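Local coordinates for protein anopheles gambiae adenosine kinase (Anopheles gambiae, PDB 3LOO) that catalyses ATP-dependent phosphorylation of adenosine to AMP as an adenosine kinase of the pfkB carbohydrate kinase family, at residues A[32-38]-A[75-81]; A[41-45]-A[141-145]; A[62-66]-A[150-154]; A[101-107]-A[125-131]. All coordinates share one frame; numbering follows the deposited sequence.

Contacts 1, 2 and 3 gather on the small five-stranded sheet that covers one adenosine of the bound bis(adenosine)-5'-tetraphosphate, whereas contact 4 lies at the edge of the large sheet. Contacts 1 and 2 are stitched by the backbone of neighbouring strands, with V143 N 2.8 Å from A38 O. Contact 3, centred about 11 Å from contact 1, supplies further walls of the same pocket; L33 CD1 and L154 CD2 pack at 3.9 Å. Contact 2 is peripheral and meets contact 3 where L142 CD1 lies 3.9 Å from M65 SD. P32 connects contact 1 to contact 4, its CG 3.5 Å from V106 CG1, although their centres are about 17 Å apart.

Contact 1 of 4, residues A[32-38]-A[75-81]; sequences PLLDISA and AEYIAGG. With B4P (bis(adenosine)-5'-tetraphosphate), chain D.
L34 and Y77 meet on one face of an antiparallel strand pair, the leucine passing slantwise over the phenol: L34 CD2 is 4.0 Å from the centroid of the Y77 ring and 26° off its normal, a CH-pi contact displaced toward the rim. I36 approaches the same ring differently. Its side chain runs alongside the tyrosine in the same direction, and I36 CG1 meets Y77 CE1 at the ring edge, in plane. The other I36 branch, CG2, set anti to the backbone N, presses on A75 CB at 3.4 Å, a tight carbon pair. Helix 110-122 supplies Y111, which packs edge-to-face with Y77 and hydrogen-bonds its hydroxyl.

L33 and D35 of one strand, with I78 opposite D35 on the other, face the ligand side of the sheet. Paired backbone bonds fix D35 against I78, with D35 N to I78 O at 2.6 Å and the reverse bond, I78 N to D35 O, at 2.8 Å. A chi1 of -70° puts D35 CG anti to the carbonyl carbon, and the carboxylate then receives both ribose hydroxyls of the bis(adenosine) tetraphosphate: O2E reaches OD1 at 2.6 Å and O3E reaches OD2 at 2.6 Å. G81 N donates to O2E at 2.8 Å, while N313 gives OD2 a second partner. L33 CD2 touches the adenine at C2A, 3.6 Å away. A carboxylate taking both hydroxyls of one ribose, with a backbone N-H on one of them, implies recognition of the 2',3'-diol, consistent with nucleoside binding by the small sheet of adenosine kinases.

Contact 2 of 4, residues A[41-45]-A[141-145]; sequences EKDLL and VLVTG
The start of helix 42-47 lies beside the end of strand 137-144, the chains being nearest where the CA atoms of E41 and T144 are 5.6 Å apart and wider at L45 and L142, whose CA atoms are 8.3 Å apart; no hydrogen bond links the two segments. L45 and L142 make the tight part of the interface. The two side chains run antiparallel and overlap near their ends, where L45 CD2 lies 3.5 Å from L142 CD1. The L142 branch is brought there by chi1 of -52°, which sets CG anti to the carbonyl carbon. L44 CD2 comes to the same L142 CD1 more loosely, at 4.4 Å, while its side chain also packs on L69 and Y73 of helix 64-73.

Nearer the solvent, the bend of the K42 chain at chi2 (105°) helps lay its aliphatic CE 3.6 Å from T144 CG2. The threonine divides its branches: CG2 meets the lysine, whereas OG1 is hydrogen-bonded to V40 O, just ahead of the helix. Thus the polar atom is satisfied by the connecting backbone, and what joins helix to strand across this contact is methyl and methylene packing, with the K42 chain forming its exposed margin.

Contact 3 of 4, residues A[62-66]-A[150-154]; sequences HMPMY and LCANL. With B4P (bis(adenosine)-5'-tetraphosphate), chain D.
The end of strand 147-153 forms a wall of the adenosine pocket in the small sheet, and the start of helix 64-73 packs on its other face. Residues on the strand alternate accordingly: A152 CB approaches N6A of the bound bis(adenosine) tetraphosphate at 3.4 Å, and L150 and L154 line the pocket with it, L154 CD2 lying 3.7 Å from N6A, whereas C151 and N153 turn to the helix. Y66 reaches the strand through its hydroxyl, which donates to C151 O at 2.7 Å. The acceptor sits at the ring edge, in plane with the phenol, but the donor rises above the carbonyl plane, 62° out of it, so the bond does not use a lone-pair direction. The same hydroxyl rests against N153 CB at 3.3 Å; ring and amide planes are turned 34° apart.

A chi1 of 177° swings C151 SG opposite the main-chain nitrogen and in among the helix-side residues. It lies over one face of the H62 imidazole, 4.2 Å from the centroid, as a sulfur-aromatic contact, while M65 CE closes on C151 CB at 3.8 Å. H62 is itself held by a bond from E59 N to ND1. At the outer margin M63 crosses the N153 side chain at about a right angle, its CE 3.4 Å from N153 OD1. Helix on one side and nucleoside on the other give this strand the two-faced character of the small lid sheet in pfkB-family kinases.

Contact 4 of 4, residues A[101-107]-A[125-131]; sequences IFFGCVG and NVQYQRS
I101 and N125 begin the pairing of two parallel strands in a beta-alpha-beta unit, strand 100-107, helix 110-122 and strand 125-131, at one edge of the large sheet; the strand axes differ by 36°. The ladder starts with F102 N donating to N125 O, and F102 O accepts Q127 N at 2.8 Å. Farther along, G104 O takes Q129 N, V106 N donates to Q129 O at 3.0 Å, and V106 O receives S131 N. The ladder loosens in the middle: G104 N is buried with no partner in the model, and Q127 O is bonded instead to H164 NE2. G107 N is satisfied by T136.

Three side chains find their polar partners outside the pair: the Y128 hydroxyl bonds Q84, Q129 NE2 bonds T161, and S131 OG bonds D159. On the face of the sheet that carries F102 and V106, the Y128 ring is enclosed by carbon. F102 CD2 meets its edge at CE1, 3.6 Å away, and V106 CG1 stands over the ring centre at 3.7 Å, only 7° off the normal. V126 CB occupies the opposite face. V106 CG2 also lies over one face of the R130 guanidinium, whose NH1 makes a weak, bent bond of 2.9 Å to G107 O, with an N-H...O angle of 125°.

Contact 1 of 4, residues A[32-38]-A[75-81]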
# COMPACT_ATOMS: atom_id res chain seq x y z
N PRO A 32 5.55 7.97 2.87
CA PRO A 32 6.47 7.27 3.76
C PRO A 32 6.24 7.74 5.20
O PRO A 32 6.37 8.93 5.49
CB PRO A 32 7.87 7.69 3.25
CG PRO A 32 7.63 8.99 2.53
CD PRO A 32 6.14 9.16 2.24
N LEU A 33 5.96 6.79 6.08
CA LEU A 33 5.53 7.08 7.41
C LEU A 33 6.30 6.17 8.36
O LEU A 33 6.59 5.01 8.03
CB LEU A 33 4.03 6.74 7.53
CG LEU A 33 2.84 7.69 7.36
CD1 LEU A 33 3.05 8.91 6.52
CD2 LEU A 33 1.53 6.93 7.05
N LEU A 34 6.62 6.70 9.55
CA LEU A 34 7.20 5.89 10.62
C LEU A 34 6.03 5.42 11.47
O LEU A 34 5.26 6.25 11.99
CB LEU A 34 8.17 6.73 11.46
CG LEU A 34 8.91 6.01 12.63
CD1 LEU A 34 9.79 4.80 12.16
CD2 LEU A 34 9.77 6.99 13.46
N ASP A 35 5.91 4.10 11.65
CA ASP A 35 4.87 3.56 12.50
C ASP A 35 5.31 3.67 13.95
O ASP A 35 6.48 3.37 14.30
CB ASP A 35 4.56 2.10 12.14
CG ASP A 35 3.84 1.93 10.78
OD1 ASP A 35 3.37 2.94 10.18
OD2 ASP A 35 3.70 0.76 10.33
N ILE A 36 4.35 4.07 14.80
CA ILE A 36 4.54 4.09 16.24
C ILE A 36 3.53 3.11 16.83
O ILE A 36 2.33 3.36 16.88
CB ILE A 36 4.37 5.53 16.80
CG1 ILE A 36 5.31 6.49 16.09
CG2 ILE A 36 4.61 5.58 18.30
CD1 ILE A 36 5.05 7.93 16.42
N SER A 37 4.05 1.98 17.28
CA SER A 37 3.24 0.82 17.53
C SER A 37 3.21 0.48 19.01
O SER A 37 4.26 0.38 19.61
CB SER A 37 3.83 -0.35 16.76
OG SER A 37 2.92 -1.44 16.82
N ALA A 38 2.04 0.24 19.57
CA ALA A 38 1.94 -0.13 21.00
C ALA A 38 0.72 -0.95 21.34
O ALA A 38 -0.31 -0.92 20.64
CB ALA A 38 2.03 1.12 21.92
N ALA A 75 6.12 2.81 23.06
CA ALA A 75 5.82 2.46 21.66
C ALA A 75 7.10 2.16 20.88
O ALA A 75 8.17 2.69 21.18
CB ALA A 75 5.01 3.56 20.98
N GLU A 76 6.96 1.32 19.87
CA GLU A 76 8.07 0.90 19.06
C GLU A 76 8.04 1.69 17.75
O GLU A 76 6.98 2.06 17.25
CB GLU A 76 7.93 -0.60 18.79
CG GLU A 76 9.16 -1.22 18.22
CD GLU A 76 8.99 -2.69 17.82
OE1 GLU A 76 7.95 -3.30 18.15
OE2 GLU A 76 9.93 -3.24 17.16
N TYR A 77 9.21 1.97 17.21
CA TYR A 77 9.29 2.65 15.92
C TYR A 77 9.50 1.62 14.81
O TYR A 77 10.43 0.83 14.87
CB TYR A 77 10.48 3.62 15.91
CG TYR A 77 10.26 4.91 16.66
CD1 TYR A 77 9.01 5.57 16.64
CD2 TYR A 77 11.32 5.54 17.33
CE1 TYR A 77 8.82 6.79 17.32
CE2 TYR A 77 11.14 6.77 18.00
CZ TYR A 77 9.89 7.38 17.99
OH TYR A 77 9.72 8.60 18.61
N ILE A 78 8.64 1.64 13.79
CA ILE A 78 8.78 0.69 12.70
C ILE A 78 8.60 1.41 11.40
O ILE A 78 7.64 2.16 11.24
CB ILE A 78 7.79 -0.52 12.79
CG1 ILE A 78 7.81 -1.13 14.20
CG2 ILE A 78 8.21 -1.59 11.79
CD1 ILE A 78 6.54 -1.99 14.56
N ALA A 79 9.52 1.19 10.47
CA ALA A 79 9.39 1.83 9.15
C ALA A 79 8.08 1.39 8.51
O ALA A 79 7.79 0.20 8.51
CB ALA A 79 10.58 1.44 8.27
N GLY A 80 7.26 2.31 8.04
CA GLY A 80 5.95 1.95 7.46
C GLY A 80 5.55 2.79 6.27
O GLY A 80 6.40 3.22 5.49
N GLY A 81 4.25 3.04 6.13
CA GLY A 81 3.71 3.50 4.86
C GLY A 81 3.46 2.29 3.96
O GLY A 81 4.33 1.42 3.76
PA B4P D . -2.31 -3.04 8.33
O1A B4P D . -1.43 -3.76 9.34
O2A B4P D . -3.56 -2.34 8.86
O3A B4P D . -2.88 -4.19 7.37
PB B4P D . -2.64 -4.15 5.79
O1B B4P D . -1.17 -4.40 5.45
O2B B4P D . -3.39 -3.02 5.11
O3B B4P D . -3.45 -5.60 5.78
PG B4P D . -4.82 -5.96 5.02
O1G B4P D . -6.02 -5.79 5.89
O2G B4P D . -4.83 -5.14 3.74
O3G B4P D . -4.66 -7.50 4.61
PD B4P D . -5.39 -8.82 5.16
O1D B4P D . -5.58 -8.67 6.63
O2D B4P D . -6.54 -9.23 4.29
O5E B4P D . -1.42 -2.03 7.42
C5E B4P D . -0.48 -1.32 8.20
C4E B4P D . 0.25 -0.24 7.46
O4E B4P D . -0.63 0.75 6.90
C3E B4P D . 1.08 0.52 8.46
O3E B4P D . 2.43 0.07 8.22
C2E B4P D . 0.93 1.99 8.07
O2E B4P D . 2.16 2.70 7.91
C1E B4P D . 0.10 1.94 6.77
N9A B4P D . -0.81 3.10 6.72
C8A B4P D . -1.87 3.38 7.53
N7A B4P D . -2.42 4.56 7.12
C5A B4P D . -1.69 5.04 6.07
C6A B4P D . -1.77 6.18 5.24
N6A B4P D . -2.71 7.16 5.40
N1A B4P D . -0.84 6.34 4.27
C2A B4P D . 0.12 5.41 4.05
N3A B4P D . 0.21 4.31 4.82
C4A B4P D . -0.69 4.10 5.82
O5F B4P D . -4.18 -9.86 4.96
C5F B4P D . -3.42 -9.91 3.76
C4F B4P D . -2.74 -11.27 3.74
O4F B4P D . -2.08 -11.56 4.98
C3F B4P D . -3.75 -12.39 3.62
O3F B4P D . -4.16 -12.53 2.27
C2F B4P D . -2.98 -13.58 4.16
O2F B4P D . -2.14 -14.14 3.13
C1F B4P D . -2.15 -12.96 5.29
N9B B4P D . -2.92 -13.12 6.56
C8B B4P D . -3.66 -12.17 7.18
N7B B4P D . -4.24 -12.66 8.30
C5B B4P D . -3.90 -13.96 8.43
C6B B4P D . -4.18 -14.97 9.34
N6B B4P D . -4.98 -14.70 10.40
N1B B4P D . -3.63 -16.21 9.16
C2B B4P D . -2.83 -16.48 8.10
N3B B4P D . -2.52 -15.53 7.18
C4B B4P D . -3.03 -14.26 7.28

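Contact 2 of 4, residues A[41-45]-A[141-145]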
# COMPACT_ATOMS: atom_id res chain seq x y z
N GLU A 41 -5.16 -0.20 25.78
CA GLU A 41 -6.53 -0.62 26.10
C GLU A 41 -7.56 0.40 25.63
O GLU A 41 -7.19 1.52 25.23
CB GLU A 41 -6.66 -0.92 27.60
CG GLU A 41 -6.09 -2.30 27.96
CD GLU A 41 -6.04 -2.59 29.47
OE1 GLU A 41 -7.11 -2.72 30.10
OE2 GLU A 41 -4.92 -2.71 30.01
N LYS A 42 -8.85 0.03 25.69
CA LYS A 42 -9.96 0.82 25.13
C LYS A 42 -10.04 2.26 25.59
O LYS A 42 -10.48 3.12 24.83
CB LYS A 42 -11.31 0.17 25.39
CG LYS A 42 -11.72 -0.84 24.35
CD LYS A 42 -11.58 -2.28 24.82
CE LYS A 42 -11.60 -3.26 23.63
NZ LYS A 42 -12.18 -2.62 22.40
N ASP A 43 -9.62 2.53 26.83
CA ASP A 43 -9.66 3.90 27.35
C ASP A 43 -8.77 4.81 26.53
O ASP A 43 -9.08 5.99 26.36
CB ASP A 43 -9.29 3.97 28.84
CG ASP A 43 -7.99 3.24 29.16
OD1 ASP A 43 -7.27 3.68 30.08
OD2 ASP A 43 -7.70 2.22 28.48
N LEU A 44 -7.67 4.28 26.01
CA LEU A 44 -6.85 5.10 25.10
C LEU A 44 -7.62 5.42 23.80
O LEU A 44 -7.69 6.56 23.39
CB LEU A 44 -5.47 4.49 24.83
CG LEU A 44 -4.57 5.39 23.97
CD1 LEU A 44 -4.16 6.63 24.74
CD2 LEU A 44 -3.36 4.62 23.57
N LEU A 45 -8.22 4.41 23.20
CA LEU A 45 -9.07 4.63 22.02
C LEU A 45 -10.21 5.63 22.26
O LEU A 45 -10.44 6.53 21.44
CB LEU A 45 -9.69 3.31 21.55
CG LEU A 45 -8.76 2.15 21.19
CD1 LEU A 45 -9.54 1.17 20.34
CD2 LEU A 45 -7.53 2.63 20.43
N VAL A 141 -0.19 2.87 15.46
CA VAL A 141 -0.71 1.52 15.28
C VAL A 141 -1.03 0.99 16.67
O VAL A 141 -0.13 0.61 17.42
CB VAL A 141 0.33 0.59 14.63
CG1 VAL A 141 -0.22 -0.84 14.53
CG2 VAL A 141 0.78 1.09 13.24
N LEU A 142 -2.31 1.00 17.04
CA LEU A 142 -2.74 0.66 18.39
C LEU A 142 -3.29 -0.74 18.42
O LEU A 142 -4.24 -1.05 17.70
CB LEU A 142 -3.81 1.65 18.87
CG LEU A 142 -3.45 3.12 18.73
CD1 LEU A 142 -4.48 3.98 19.40
CD2 LEU A 142 -2.08 3.35 19.35
N VAL A 143 -2.67 -1.59 19.23
CA VAL A 143 -3.10 -2.98 19.37
C VAL A 143 -3.94 -3.16 20.64
O VAL A 143 -3.49 -2.86 21.75
CB VAL A 143 -1.88 -3.92 19.39
CG1 VAL A 143 -2.30 -5.34 19.75
CG2 VAL A 143 -1.16 -3.87 18.07
N THR A 144 -5.18 -3.62 20.45
CA THR A 144 -6.10 -3.90 21.56
C THR A 144 -6.70 -5.28 21.31
O THR A 144 -7.46 -5.46 20.35
CB THR A 144 -7.22 -2.88 21.66
OG1 THR A 144 -6.67 -1.58 21.94
CG2 THR A 144 -8.14 -3.25 22.80
N GLY A 145 -6.34 -6.22 22.18
CA GLY A 145 -6.68 -7.63 21.99
C GLY A 145 -6.12 -8.09 20.66
O GLY A 145 -4.92 -7.95 20.43

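Contact 3 of 4, residues A[62-66]-A[150-154]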
# COMPACT_ATOMS: atom_id res chain seq x y z
N HIS A 62 -5.92 14.47 17.57
CA HIS A 62 -5.20 13.20 17.64
C HIS A 62 -3.73 13.44 17.96
O HIS A 62 -3.04 12.54 18.43
CB HIS A 62 -5.35 12.42 16.32
CG HIS A 62 -6.74 11.97 16.06
ND1 HIS A 62 -7.53 12.52 15.07
CD2 HIS A 62 -7.52 11.06 16.70
CE1 HIS A 62 -8.73 11.97 15.11
NE2 HIS A 62 -8.74 11.07 16.08
N MET A 63 -3.27 14.66 17.71
CA MET A 63 -1.84 14.95 17.76
C MET A 63 -1.13 14.60 19.07
O MET A 63 0.02 14.13 19.01
CB MET A 63 -1.55 16.41 17.40
CG MET A 63 -1.81 16.77 15.93
SD MET A 63 -1.18 15.61 14.69
CE MET A 63 -1.91 16.33 13.22
N PRO A 64 -1.77 14.85 20.23
CA PRO A 64 -1.12 14.51 21.50
C PRO A 64 -0.95 13.02 21.71
O PRO A 64 -0.23 12.61 22.62
CB PRO A 64 -2.07 15.11 22.57
CG PRO A 64 -2.76 16.26 21.83
CD PRO A 64 -2.99 15.66 20.46
N MET A 65 -1.61 12.22 20.88
CA MET A 65 -1.52 10.76 21.05
C MET A 65 -0.13 10.18 20.77
O MET A 65 0.29 9.20 21.42
CB MET A 65 -2.58 10.09 20.18
CG MET A 65 -2.72 8.62 20.40
SD MET A 65 -3.88 7.85 19.25
CE MET A 65 -3.39 8.59 17.66
N TYR A 66 0.59 10.77 19.80
CA TYR A 66 1.92 10.25 19.39
C TYR A 66 2.95 10.29 20.56
O TYR A 66 3.52 9.24 20.93
CB TYR A 66 2.40 10.96 18.09
CG TYR A 66 1.39 10.72 16.96
CD1 TYR A 66 1.35 9.48 16.30
CD2 TYR A 66 0.43 11.67 16.63
CE1 TYR A 66 0.42 9.24 15.29
CE2 TYR A 66 -0.50 11.43 15.64
CZ TYR A 66 -0.50 10.22 14.97
OH TYR A 66 -1.41 9.96 14.01
N LEU A 150 -5.59 2.32 13.57
CA LEU A 150 -4.49 3.06 12.93
C LEU A 150 -4.88 4.50 12.81
O LEU A 150 -6.04 4.80 12.50
CB LEU A 150 -4.24 2.50 11.52
CG LEU A 150 -3.28 1.34 11.25
CD1 LEU A 150 -3.14 0.34 12.38
CD2 LEU A 150 -3.61 0.62 9.89
N CYS A 151 -3.95 5.40 13.06
CA CYS A 151 -4.22 6.83 12.88
C CYS A 151 -2.99 7.47 12.28
O CYS A 151 -1.94 7.55 12.94
CB CYS A 151 -4.64 7.51 14.21
SG CYS A 151 -4.89 9.26 14.13
N ALA A 152 -3.14 7.90 11.03
CA ALA A 152 -2.03 8.38 10.19
C ALA A 152 -1.95 9.90 10.20
O ALA A 152 -2.90 10.59 9.82
CB ALA A 152 -2.18 7.86 8.71
N ASN A 153 -0.83 10.38 10.69
CA ASN A 153 -0.48 11.77 10.74
C ASN A 153 0.48 11.98 9.59
O ASN A 153 1.70 11.69 9.73
CB ASN A 153 0.21 12.09 12.08
CG ASN A 153 0.79 13.51 12.13
OD1 ASN A 153 0.26 14.43 11.50
ND2 ASN A 153 1.87 13.67 12.87
N LEU A 154 -0.07 12.41 8.46
CA LEU A 154 0.67 12.44 7.19
C LEU A 154 1.80 13.46 7.18
O LEU A 154 2.90 13.17 6.69
CB LEU A 154 -0.25 12.68 5.99
CG LEU A 154 -1.27 11.57 5.64
CD1 LEU A 154 -1.97 11.88 4.34
CD2 LEU A 154 -0.55 10.17 5.54
PA B4P D . -2.31 -3.04 8.33
O1A B4P D . -1.43 -3.76 9.34
O2A B4P D . -3.56 -2.34 8.86
O3A B4P D . -2.88 -4.19 7.37
PB B4P D . -2.64 -4.15 5.79
O1B B4P D . -1.17 -4.40 5.45
O2B B4P D . -3.39 -3.02 5.11
O3B B4P D . -3.45 -5.60 5.78
PG B4P D . -4.82 -5.96 5.02
O1G B4P D . -6.02 -5.79 5.89
O2G B4P D . -4.83 -5.14 3.74
O3G B4P D . -4.66 -7.50 4.61
PD B4P D . -5.39 -8.82 5.16
O1D B4P D . -5.58 -8.67 6.63
O2D B4P D . -6.54 -9.23 4.29
O5E B4P D . -1.42 -2.03 7.42
C5E B4P D . -0.48 -1.32 8.20
C4E B4P D . 0.25 -0.24 7.46
O4E B4P D . -0.63 0.75 6.90
C3E B4P D . 1.08 0.52 8.46
O3E B4P D . 2.43 0.07 8.22
C2E B4P D . 0.93 1.99 8.07
O2E B4P D . 2.16 2.70 7.91
C1E B4P D . 0.10 1.94 6.77
N9A B4P D . -0.81 3.10 6.72
C8A B4P D . -1.87 3.38 7.53
N7A B4P D . -2.42 4.56 7.12
C5A B4P D . -1.69 5.04 6.07
C6A B4P D . -1.77 6.18 5.24
N6A B4P D . -2.71 7.16 5.40
N1A B4P D . -0.84 6.34 4.27
C2A B4P D . 0.12 5.41 4.05
N3A B4P D . 0.21 4.31 4.82
C4A B4P D . -0.69 4.10 5.82
O5F B4P D . -4.18 -9.86 4.96
C5F B4P D . -3.42 -9.91 3.76
C4F B4P D . -2.74 -11.27 3.74
O4F B4P D . -2.08 -11.56 4.98
C3F B4P D . -3.75 -12.39 3.62
O3F B4P D . -4.16 -12.53 2.27
C2F B4P D . -2.98 -13.58 4.16
O2F B4P D . -2.14 -14.14 3.13
C1F B4P D . -2.15 -12.96 5.29
N9B B4P D . -2.92 -13.12 6.56
C8B B4P D . -3.66 -12.17 7.18
N7B B4P D . -4.24 -12.66 8.30
C5B B4P D . -3.90 -13.96 8.43
C6B B4P D . -4.18 -14.97 9.34
N6B B4P D . -4.98 -14.70 10.40
N1B B4P D . -3.63 -16.21 9.16
C2B B4P D . -2.83 -16.48 8.10
N3B B4P D . -2.52 -15.53 7.18
C4B B4P D . -3.03 -14.26 7.28

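Contact 4 of 4, residues A[101-107]-A[125-131]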
# COMPACT_ATOMS: atom_id res chain seq x y z
N ILE A 101 11.88 1.67 -7.29
CA ILE A 101 12.08 3.07 -6.92
C ILE A 101 10.84 3.57 -6.12
O ILE A 101 9.71 3.31 -6.53
CB ILE A 101 12.21 3.94 -8.18
CG1 ILE A 101 13.50 3.55 -8.97
CG2 ILE A 101 12.30 5.41 -7.80
CD1 ILE A 101 13.46 4.10 -10.38
N PHE A 102 11.08 4.24 -4.99
CA PHE A 102 9.99 4.82 -4.19
C PHE A 102 9.98 6.35 -4.25
O PHE A 102 11.00 6.99 -3.99
CB PHE A 102 10.03 4.32 -2.71
CG PHE A 102 8.92 4.93 -1.83
CD1 PHE A 102 7.62 4.46 -1.91
CD2 PHE A 102 9.18 5.96 -0.98
CE1 PHE A 102 6.57 5.02 -1.15
CE2 PHE A 102 8.13 6.55 -0.20
CZ PHE A 102 6.83 6.06 -0.30
N PHE A 103 8.82 6.94 -4.57
CA PHE A 103 8.62 8.39 -4.49
C PHE A 103 7.60 8.72 -3.38
O PHE A 103 6.50 8.14 -3.35
CB PHE A 103 8.08 9.00 -5.78
CG PHE A 103 9.01 8.94 -6.96
CD1 PHE A 103 10.25 9.61 -6.94
CD2 PHE A 103 8.61 8.31 -8.13
CE1 PHE A 103 11.10 9.59 -8.04
CE2 PHE A 103 9.46 8.29 -9.27
CZ PHE A 103 10.71 8.94 -9.20
N GLY A 104 7.97 9.65 -2.52
CA GLY A 104 7.06 10.23 -1.52
C GLY A 104 7.84 11.31 -0.80
O GLY A 104 9.04 11.50 -1.07
N CYS A 105 7.17 12.02 0.11
CA CYS A 105 7.77 13.16 0.81
C CYS A 105 7.95 12.96 2.32
O CYS A 105 7.02 12.52 3.04
CB CYS A 105 6.96 14.44 0.54
SG CYS A 105 7.80 16.00 1.08
N VAL A 106 9.16 13.29 2.79
CA VAL A 106 9.54 13.13 4.19
C VAL A 106 10.01 14.49 4.69
O VAL A 106 10.15 15.44 3.90
CB VAL A 106 10.69 12.09 4.42
CG1 VAL A 106 10.26 10.64 4.07
CG2 VAL A 106 11.98 12.50 3.67
N GLY A 107 10.26 14.57 6.00
CA GLY A 107 10.80 15.79 6.59
C GLY A 107 12.32 15.73 6.54
O GLY A 107 12.90 14.76 6.00
N ASN A 125 15.50 1.89 -4.04
CA ASN A 125 16.03 3.17 -4.43
C ASN A 125 15.00 4.22 -3.96
O ASN A 125 14.00 4.45 -4.64
CB ASN A 125 16.26 3.22 -5.95
CG ASN A 125 16.76 4.57 -6.42
OD1 ASN A 125 16.95 5.47 -5.61
ND2 ASN A 125 16.99 4.73 -7.73
N VAL A 126 15.27 4.86 -2.83
CA VAL A 126 14.33 5.85 -2.32
C VAL A 126 14.63 7.21 -2.92
O VAL A 126 15.76 7.67 -2.89
CB VAL A 126 14.29 5.98 -0.77
CG1 VAL A 126 14.20 4.61 -0.14
CG2 VAL A 126 15.47 6.71 -0.28
N GLN A 127 13.60 7.82 -3.47
CA GLN A 127 13.75 9.13 -4.10
C GLN A 127 12.79 10.10 -3.42
O GLN A 127 11.79 10.53 -3.99
CB GLN A 127 13.53 8.98 -5.59
CG GLN A 127 14.62 8.14 -6.25
CD GLN A 127 15.97 8.86 -6.34
OE1 GLN A 127 17.03 8.25 -6.16
NE2 GLN A 127 15.94 10.16 -6.64
N TYR A 128 13.09 10.35 -2.14
CA TYR A 128 12.23 11.20 -1.29
C TYR A 128 12.33 12.67 -1.70
O TYR A 128 13.43 13.19 -1.86
CB TYR A 128 12.64 11.12 0.19
CG TYR A 128 12.42 9.82 0.94
CD1 TYR A 128 11.40 8.90 0.61
CD2 TYR A 128 13.24 9.51 2.02
CE1 TYR A 128 11.24 7.71 1.37
CE2 TYR A 128 13.06 8.35 2.78
CZ TYR A 128 12.07 7.45 2.45
OH TYR A 128 11.97 6.29 3.24
N GLN A 129 11.19 13.32 -1.85
CA GLN A 129 11.11 14.77 -1.77
C GLN A 129 11.29 15.16 -0.28
O GLN A 129 10.98 14.38 0.62
CB GLN A 129 9.75 15.25 -2.31
CG GLN A 129 9.55 16.76 -2.41
CD GLN A 129 8.26 17.14 -3.13
OE1 GLN A 129 7.39 16.31 -3.34
NE2 GLN A 129 8.14 18.40 -3.50
N ARG A 130 11.82 16.35 -0.04
CA ARG A 130 12.15 16.80 1.32
C ARG A 130 11.33 18.02 1.62
O ARG A 130 11.31 18.97 0.85
CB ARG A 130 13.64 17.17 1.45
CG ARG A 130 14.58 16.03 1.33
CD ARG A 130 14.36 15.17 2.49
NE ARG A 130 15.15 13.97 2.42
CZ ARG A 130 15.55 13.29 3.49
NH1 ARG A 130 15.26 13.73 4.74
NH2 ARG A 130 16.26 12.18 3.29
N SER A 131 10.63 17.99 2.75
CA SER A 131 9.96 19.18 3.27
C SER A 131 10.81 19.79 4.39
O SER A 131 11.16 19.12 5.37
CB SER A 131 8.59 18.80 3.82
OG SER A 131 7.89 19.96 4.23